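Local coordinates for protein 16S rRNA methylase (PDB 3MTE) that methylates N1 of adenine 1408 in the 16S rRNA of assembled 30S ribosomal subunits, using S-adenosylmethionine, and so confers resistance to several aminoglycosides, at residues H31-T36 / S105-W110; V141-D146 / R210-V215. All coordinates share one frame; numbering follows the deposited sequence.

Interaction 1: H31-T36 / S105-W110; sequences HIDLGT and SILFPW. With SAM (S-adenosylmethionine), chain C.
Ser105 OG donates to Asp33 OD1 at 2.7 Å, approaching from above the carboxylate plane, and accepts a bond from His31 NE2 at 3.0 Å that lies near the plane of the imidazole. The serine rotation that allows this puts OG between its own backbone N and carbonyl carbon (chi1 55°), on the sheet face it shares with Asp33. Backbone bonds run alongside: Ser105 N to Ile32 O, and Leu34 N to Ser105 O (2.9 Å, N-H...O angle 168°). On the other face the Leu34 and Ile106 side chains lie side by side, CD2 4.1 Å from CD1. Past these pairs the backbones diverge, and water and ligand join them. One water accepts from Leu107 N and lies within donating range of both Asp33 OD1 and Leu34 O. The amino nitrogen of S-adenosylmethionine donates to Gly35 O (2.8 Å) and Leu107 O (2.7 Å), and a second water donates to the same two carbonyls. Trp110 lays one ring face against the sulfonium, SD standing 3.7 Å above the plane over its centre, an arrangement likely to stabilise the positive charge. In the second shell, Thr36 OG1 donates to Asp33 OD2 at 2.6 Å, so both carboxylate oxygens are engaged and the buried group is fixed, while Ser103 OG pairs with His31 ND1. Gly35 has positive phi and no side chain where the ribose O4' passes close by. This is the cofactor end of a Rossmann-like methyltransferase sheet: parallel strands 29-34 and 101-107 are central neighbours, flanked by strands 52-58 and 136-142, with helix 111-118 packing on Ile106 through Leu113 and Val117.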
loop_
_atom_site.group_PDB
_atom_site.type_symbol
_atom_site.label_atom_id
_atom_site.label_comp_id
_atom_site.label_asym_id
_atom_site.label_seq_id
_atom_site.Cartn_x
_atom_site.Cartn_y
_atom_site.Cartn_z
ATOM N N HIS A 31 5.481 -9.133 -1.248
ATOM C CA HIS A 31 4.479 -8.096 -1.502
ATOM C C HIS A 31 4.697 -6.905 -0.586
ATOM O O HIS A 31 4.929 -7.082 0.611
ATOM C CB HIS A 31 3.077 -8.643 -1.260
ATOM C CG HIS A 31 2.006 -7.621 -1.475
ATOM N ND1 HIS A 31 1.545 -7.293 -2.732
ATOM C CD2 HIS A 31 1.357 -6.803 -0.608
ATOM C CE1 HIS A 31 0.646 -6.326 -2.629
ATOM N NE2 HIS A 31 0.509 -6.016 -1.350
ATOM N N ILE A 32 4.618 -5.690 -1.132
ATOM C CA ILE A 32 4.718 -4.482 -0.309
ATOM C C ILE A 32 3.399 -3.740 -0.314
ATOM O O ILE A 32 2.843 -3.471 -1.381
ATOM C CB ILE A 32 5.834 -3.524 -0.800
ATOM C CG1 ILE A 32 7.208 -4.154 -0.561
ATOM C CG2 ILE A 32 5.715 -2.149 -0.096
ATOM C CD1 ILE A 32 8.362 -3.311 -1.098
ATOM N N ASP A 33 2.893 -3.433 0.876
ATOM C CA ASP A 33 1.666 -2.622 1.014
ATOM C C ASP A 33 2.069 -1.276 1.625
ATOM O O ASP A 33 2.504 -1.208 2.779
ATOM C CB ASP A 33 0.660 -3.356 1.903
ATOM C CG ASP A 33 -0.681 -2.625 2.023
ATOM O OD1 ASP A 33 -1.153 -2.050 1.012
ATOM O OD2 ASP A 33 -1.261 -2.648 3.132
ATOM N N LEU A 34 1.940 -0.200 0.846
ATOM C CA LEU A 34 2.406 1.120 1.269
ATOM C C LEU A 34 1.268 1.911 1.916
ATOM O O LEU A 34 0.180 2.009 1.353
ATOM C CB LEU A 34 2.960 1.894 0.065
ATOM C CG LEU A 34 3.436 3.334 0.309
ATOM C CD1 LEU A 34 4.567 3.411 1.353
ATOM C CD2 LEU A 34 3.870 3.963 -1.012
ATOM N N GLY A 35 1.520 2.488 3.091
ATOM C CA GLY A 35 0.463 3.156 3.837
ATOM C C GLY A 35 -0.510 2.106 4.342
ATOM O O GLY A 35 -1.736 2.205 4.124
ATOM N N THR A 36 0.047 1.114 5.044
ATOM C CA THR A 36 -0.659 -0.123 5.390
ATOM C C THR A 36 -1.685 0.045 6.514
ATOM O O THR A 36 -2.633 -0.748 6.624
ATOM C CB THR A 36 0.347 -1.295 5.695
ATOM O OG1 THR A 36 -0.322 -2.560 5.557
ATOM C CG2 THR A 36 0.919 -1.167 7.098
ATOM N N SER A 105 0.859 -2.623 -3.378
ATOM C CA SER A 105 -0.478 -2.032 -3.283
ATOM C C SER A 105 -0.435 -0.735 -2.495
ATOM O O SER A 105 0.377 -0.570 -1.563
ATOM C CB SER A 105 -1.442 -3.016 -2.614
ATOM O OG SER A 105 -0.936 -3.421 -1.341
ATOM N N ILE A 106 -1.306 0.199 -2.882
ATOM C CA ILE A 106 -1.639 1.343 -2.043
ATOM C C ILE A 106 -3.157 1.314 -1.901
ATOM O O ILE A 106 -3.868 1.530 -2.878
ATOM C CB ILE A 106 -1.188 2.681 -2.661
ATOM C CG1 ILE A 106 0.308 2.656 -2.987
ATOM C CG2 ILE A 106 -1.506 3.842 -1.703
ATOM C CD1 ILE A 106 0.820 3.926 -3.682
ATOM N N LEU A 107 -3.643 0.994 -0.705
ATOM C CA LEU A 107 -5.076 0.771 -0.482
ATOM C C LEU A 107 -5.690 1.854 0.392
ATOM O O LEU A 107 -5.280 2.043 1.533
ATOM C CB LEU A 107 -5.307 -0.578 0.197
ATOM C CG LEU A 107 -4.667 -1.803 -0.479
ATOM C CD1 LEU A 107 -4.828 -3.027 0.415
ATOM C CD2 LEU A 107 -5.295 -2.048 -1.847
ATOM N N PHE A 108 -6.691 2.538 -0.152
ATOM C CA PHE A 108 -7.407 3.587 0.559
ATOM C C PHE A 108 -6.479 4.649 1.150
ATOM O O PHE A 108 -6.611 5.010 2.309
ATOM C CB PHE A 108 -8.330 2.963 1.614
ATOM C CG PHE A 108 -9.156 1.831 1.078
ATOM C CD1 PHE A 108 -10.269 2.080 0.278
ATOM C CD2 PHE A 108 -8.801 0.509 1.335
ATOM C CE1 PHE A 108 -11.015 1.021 -0.239
ATOM C CE2 PHE A 108 -9.548 -0.536 0.830
ATOM C CZ PHE A 108 -10.654 -0.277 0.036
ATOM N N PRO A 109 -5.526 5.152 0.350
ATOM C CA PRO A 109 -4.678 6.205 0.915
ATOM C C PRO A 109 -5.496 7.455 1.204
ATOM O O PRO A 109 -6.551 7.668 0.587
ATOM C CB PRO A 109 -3.679 6.497 -0.212
ATOM C CG PRO A 109 -4.429 6.146 -1.459
ATOM C CD PRO A 109 -5.276 4.950 -1.088
ATOM N N TRP A 110 -5.023 8.281 2.125
ATOM C CA TRP A 110 -5.678 9.564 2.355
ATOM C C TRP A 110 -4.654 10.669 2.481
ATOM O O TRP A 110 -3.458 10.406 2.418
ATOM C CB TRP A 110 -6.588 9.522 3.583
ATOM C CG TRP A 110 -5.912 9.283 4.922
ATOM C CD1 TRP A 110 -4.594 9.473 5.247
ATOM C CD2 TRP A 110 -6.555 8.822 6.113
ATOM N NE1 TRP A 110 -4.384 9.152 6.578
ATOM C CE2 TRP A 110 -5.572 8.742 7.124
ATOM C CE3 TRP A 110 -7.869 8.454 6.421
ATOM C CZ2 TRP A 110 -5.866 8.316 8.416
ATOM C CZ3 TRP A 110 -8.155 8.028 7.707
ATOM C CH2 TRP A 110 -7.161 7.972 8.689
HETATM N N SAM C . -4.134 0.830 3.682
HETATM C CA SAM C . -4.901 1.198 4.868
HETATM C C SAM C . -6.196 0.402 4.950
HETATM O OXT SAM C . -6.631 -0.187 3.960
HETATM C CB SAM C . -5.240 2.692 4.868
HETATM C CG SAM C . -5.330 3.254 6.280
HETATM S SD SAM C . -5.495 5.060 6.312
HETATM C CE SAM C . -6.896 5.307 5.205
HETATM C "C5'" SAM C . -4.148 5.654 5.268
HETATM C "C4'" SAM C . -2.754 5.330 5.829
HETATM O "O4'" SAM C . -1.803 5.957 4.995
HETATM C "C3'" SAM C . -2.507 5.838 7.243
HETATM O "O3'" SAM C . -2.043 4.788 8.054
HETATM C "C2'" SAM C . -1.356 6.820 7.120
HETATM O "O2'" SAM C . -0.479 6.798 8.235
HETATM C "C1'" SAM C . -0.718 6.382 5.806
HETATM N N9 SAM C . -0.008 7.512 5.184
HETATM C C8 SAM C . -0.411 8.822 5.113
HETATM N N7 SAM C . 0.556 9.518 4.465
HETATM C C5 SAM C . 1.552 8.668 4.131
HETATM C C6 SAM C . 2.765 8.841 3.481
HETATM N N6 SAM C . 3.130 10.048 3.044
HETATM N N1 SAM C . 3.575 7.750 3.279
HETATM C C2 SAM C . 3.220 6.493 3.732
HETATM N N3 SAM C . 2.014 6.333 4.382
HETATM C C4 SAM C . 1.208 7.403 4.577
HETATM O O HOH W 1 -2.173 0.428 1.543
HETATM O O HOH W 2 -2.967 3.882 2.137
#

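Interaction 2: V141-D146 / R210-V215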
loop_
_atom_site.group_PDB
_atom_site.type_symbol
_atom_site.label_atom_id
_atom_site.label_comp_id
_atom_site.label_asym_id
_atom_site.label_seq_id
_atom_site.Cartn_x
_atom_site.Cartn_y
_atom_site.Cartn_z
ATOM N N VAL A 141 -6.057 1.624 -4.811
ATOM C CA VAL A 141 -7.513 1.702 -4.615
ATOM C C VAL A 141 -7.830 2.993 -3.872
ATOM O O VAL A 141 -7.343 3.198 -2.768
ATOM C CB VAL A 141 -8.038 0.483 -3.844
ATOM C CG1 VAL A 141 -9.531 0.599 -3.615
ATOM C CG2 VAL A 141 -7.722 -0.817 -4.625
ATOM N N THR A 142 -8.617 3.877 -4.491
ATOM C CA THR A 142 -8.799 5.218 -3.943
ATOM C C THR A 142 -10.265 5.593 -3.775
ATOM O O THR A 142 -11.126 5.077 -4.485
ATOM C CB THR A 142 -8.161 6.281 -4.855
ATOM O OG1 THR A 142 -8.712 6.157 -6.165
ATOM C CG2 THR A 142 -6.627 6.087 -4.931
ATOM N N THR A 143 -10.506 6.505 -2.834
ATOM C CA THR A 143 -11.811 7.103 -2.578
ATOM C C THR A 143 -11.545 8.325 -1.679
ATOM O O THR A 143 -10.483 8.414 -1.044
ATOM C CB THR A 143 -12.740 6.100 -1.861
ATOM O OG1 THR A 143 -14.074 6.632 -1.801
ATOM C CG2 THR A 143 -12.245 5.823 -0.441
ATOM N N TYR A 144 -12.467 9.282 -1.626
ATOM C CA TYR A 144 -12.324 10.371 -0.664
ATOM C C TYR A 144 -12.664 9.834 0.713
ATOM O O TYR A 144 -13.634 9.100 0.863
ATOM C CB TYR A 144 -13.259 11.539 -0.998
ATOM C CG TYR A 144 -12.960 12.233 -2.303
ATOM C CD1 TYR A 144 -11.770 12.923 -2.492
ATOM C CD2 TYR A 144 -13.893 12.229 -3.340
ATOM C CE1 TYR A 144 -11.501 13.575 -3.687
ATOM C CE2 TYR A 144 -13.635 12.884 -4.530
ATOM C CZ TYR A 144 -12.438 13.552 -4.700
ATOM O OH TYR A 144 -12.182 14.199 -5.889
ATOM N N SER A 145 -11.861 10.179 1.720
ATOM C CA SER A 145 -12.090 9.688 3.079
ATOM C C SER A 145 -13.355 10.271 3.700
ATOM O O SER A 145 -14.048 9.599 4.461
ATOM C CB SER A 145 -10.901 10.030 3.984
ATOM O OG SER A 145 -9.713 9.428 3.500
ATOM N N ASP A 146 -13.607 11.547 3.428
ATOM C CA ASP A 146 -14.838 12.197 3.883
ATOM C C ASP A 146 -15.097 13.456 3.073
ATOM O O ASP A 146 -14.282 13.830 2.234
ATOM C CB ASP A 146 -14.839 12.475 5.400
ATOM C CG ASP A 146 -13.653 13.317 5.867
ATOM O OD1 ASP A 146 -13.054 14.055 5.057
ATOM O OD2 ASP A 146 -13.327 13.240 7.075
ATOM N N ARG A 210 -20.555 5.046 -1.393
ATOM C CA ARG A 210 -19.396 5.824 -1.809
ATOM C C ARG A 210 -18.841 5.200 -3.082
ATOM O O ARG A 210 -18.973 3.994 -3.280
ATOM C CB ARG A 210 -18.339 5.727 -0.703
ATOM C CG ARG A 210 -17.190 6.683 -0.794
ATOM C CD ARG A 210 -16.247 6.431 0.374
ATOM N NE ARG A 210 -16.955 6.403 1.653
ATOM C CZ ARG A 210 -16.926 7.388 2.545
ATOM N NH1 ARG A 210 -16.230 8.488 2.293
ATOM N NH2 ARG A 210 -17.586 7.274 3.689
ATOM N N SER A 211 -18.194 6.005 -3.920
ATOM C CA SER A 211 -17.497 5.478 -5.098
ATOM C C SER A 211 -16.042 5.140 -4.756
ATOM O O SER A 211 -15.354 5.943 -4.139
ATOM C CB SER A 211 -17.496 6.505 -6.237
ATOM O OG SER A 211 -18.771 7.109 -6.408
ATOM N N PHE A 212 -15.581 3.972 -5.183
ATOM C CA PHE A 212 -14.170 3.598 -5.025
ATOM C C PHE A 212 -13.603 3.285 -6.396
ATOM O O PHE A 212 -14.354 2.864 -7.287
ATOM C CB PHE A 212 -14.024 2.364 -4.126
ATOM C CG PHE A 212 -14.724 2.484 -2.801
ATOM C CD1 PHE A 212 -14.022 2.867 -1.660
ATOM C CD2 PHE A 212 -16.088 2.212 -2.696
ATOM C CE1 PHE A 212 -14.673 2.962 -0.432
ATOM C CE2 PHE A 212 -16.742 2.305 -1.475
ATOM C CZ PHE A 212 -16.045 2.688 -0.347
ATOM N N PHE A 213 -12.292 3.472 -6.570
ATOM C CA PHE A 213 -11.652 3.229 -7.866
ATOM C C PHE A 213 -10.416 2.400 -7.709
ATOM O O PHE A 213 -9.622 2.637 -6.799
ATOM C CB PHE A 213 -11.287 4.554 -8.506
ATOM C CG PHE A 213 -12.445 5.479 -8.584
ATOM C CD1 PHE A 213 -13.384 5.334 -9.590
ATOM C CD2 PHE A 213 -12.629 6.453 -7.620
ATOM C CE1 PHE A 213 -14.488 6.168 -9.643
ATOM C CE2 PHE A 213 -13.720 7.295 -7.680
ATOM C CZ PHE A 213 -14.640 7.152 -8.686
ATOM N N ARG A 214 -10.255 1.419 -8.585
ATOM C CA ARG A 214 -9.058 0.586 -8.552
ATOM C C ARG A 214 -8.321 0.748 -9.869
ATOM O O ARG A 214 -8.869 0.473 -10.941
ATOM C CB ARG A 214 -9.438 -0.876 -8.325
ATOM C CG ARG A 214 -8.284 -1.849 -8.446
ATOM C CD ARG A 214 -8.764 -3.260 -8.176
ATOM N NE ARG A 214 -7.658 -4.218 -8.131
ATOM C CZ ARG A 214 -7.264 -4.965 -9.162
ATOM N NH1 ARG A 214 -7.863 -4.852 -10.339
ATOM N NH2 ARG A 214 -6.257 -5.820 -9.018
ATOM N N VAL A 215 -7.086 1.230 -9.787
ATOM C CA VAL A 215 -6.213 1.326 -10.947
ATOM C C VAL A 215 -5.144 0.262 -10.751
ATOM O O VAL A 215 -4.514 0.205 -9.688
ATOM C CB VAL A 215 -5.545 2.721 -11.025
ATOM C CG1 VAL A 215 -4.500 2.768 -12.141
ATOM C CG2 VAL A 215 -6.615 3.816 -11.226
HETATM O O HOH W 3 -7.242 4.514 -7.695
HETATM O O HOH W 4 -14.600 8.918 -3.835
HETATM O O HOH W 5 -15.880 8.727 6.352
#
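Thr142 and Phe213 form an antiparallel hydrogen-bonded pair where strand 212-219 inserts antiparallel between strands 136-142 and 180-188, the hallmark of the Rossmann-like methyltransferase sheet. Backbone bonds come first: Thr142 N to Phe213 O at 2.8 Å and Phe213 N to Thr142 O at 2.9 Å, both in the carbonyl plane. Val141 and Arg214 make the adjoining non-hydrogen-bonded pair, with Val141 CA contacting Phe213 O. Water joins the backbones as well, accepting from Tyr144 N and donating to Ser211 O. Apolar contacts follow. Val141 CG2 touches Arg214 CG on one face of the sheet; beyond it, the arginine extends to a salt bridge with Glu139. Thr143 and Phe212 lie side by side, Thr143 CB 3.5 Å from Phe212 CD1, and Leu204 of helix 199-206 also packs on this phenylalanine. Side-chain polar bonds take over from Thr143 onward. Thr143 OG1 donates to Ser211 O at 2.8 Å, its chi1 of -171° turning the hydroxyl away from the residue's own N. Arg210 crosses Thr143 at about a right angle, and a bend at chi3 (-51°) turns its guanidinium toward the 144-146 backbone, where NH1 donates to Tyr144 O at 3.0 Å, 24° out of the guanidinium plane.

Interactions 1 and 2 are successive parts of one sheet, their centres about 13 Å apart, with strands 101-107 and 136-142 as the shared seam. Two probable backbone hydrogen bonds sew it: Val141 N to Ile106 O at 2.9 Å and Phe108 N to Val141 O at 2.8 Å. Val141 thus pairs with both 105-110 and 210-215. Beyond the strands the two loops meet near the cofactor: Ser145 OG, hydrogen-bonded to Glu149, packs 3.1 Å from Trp110 CB, and the Ser145 side chain is about 5 Å from S-adenosylmethionine. Interaction 1 meets the cofactor directly, through Gly35 O and Leu107 O, whereas interaction 2 borders the pocket through Ser145, which touches Trp110 and Trp200.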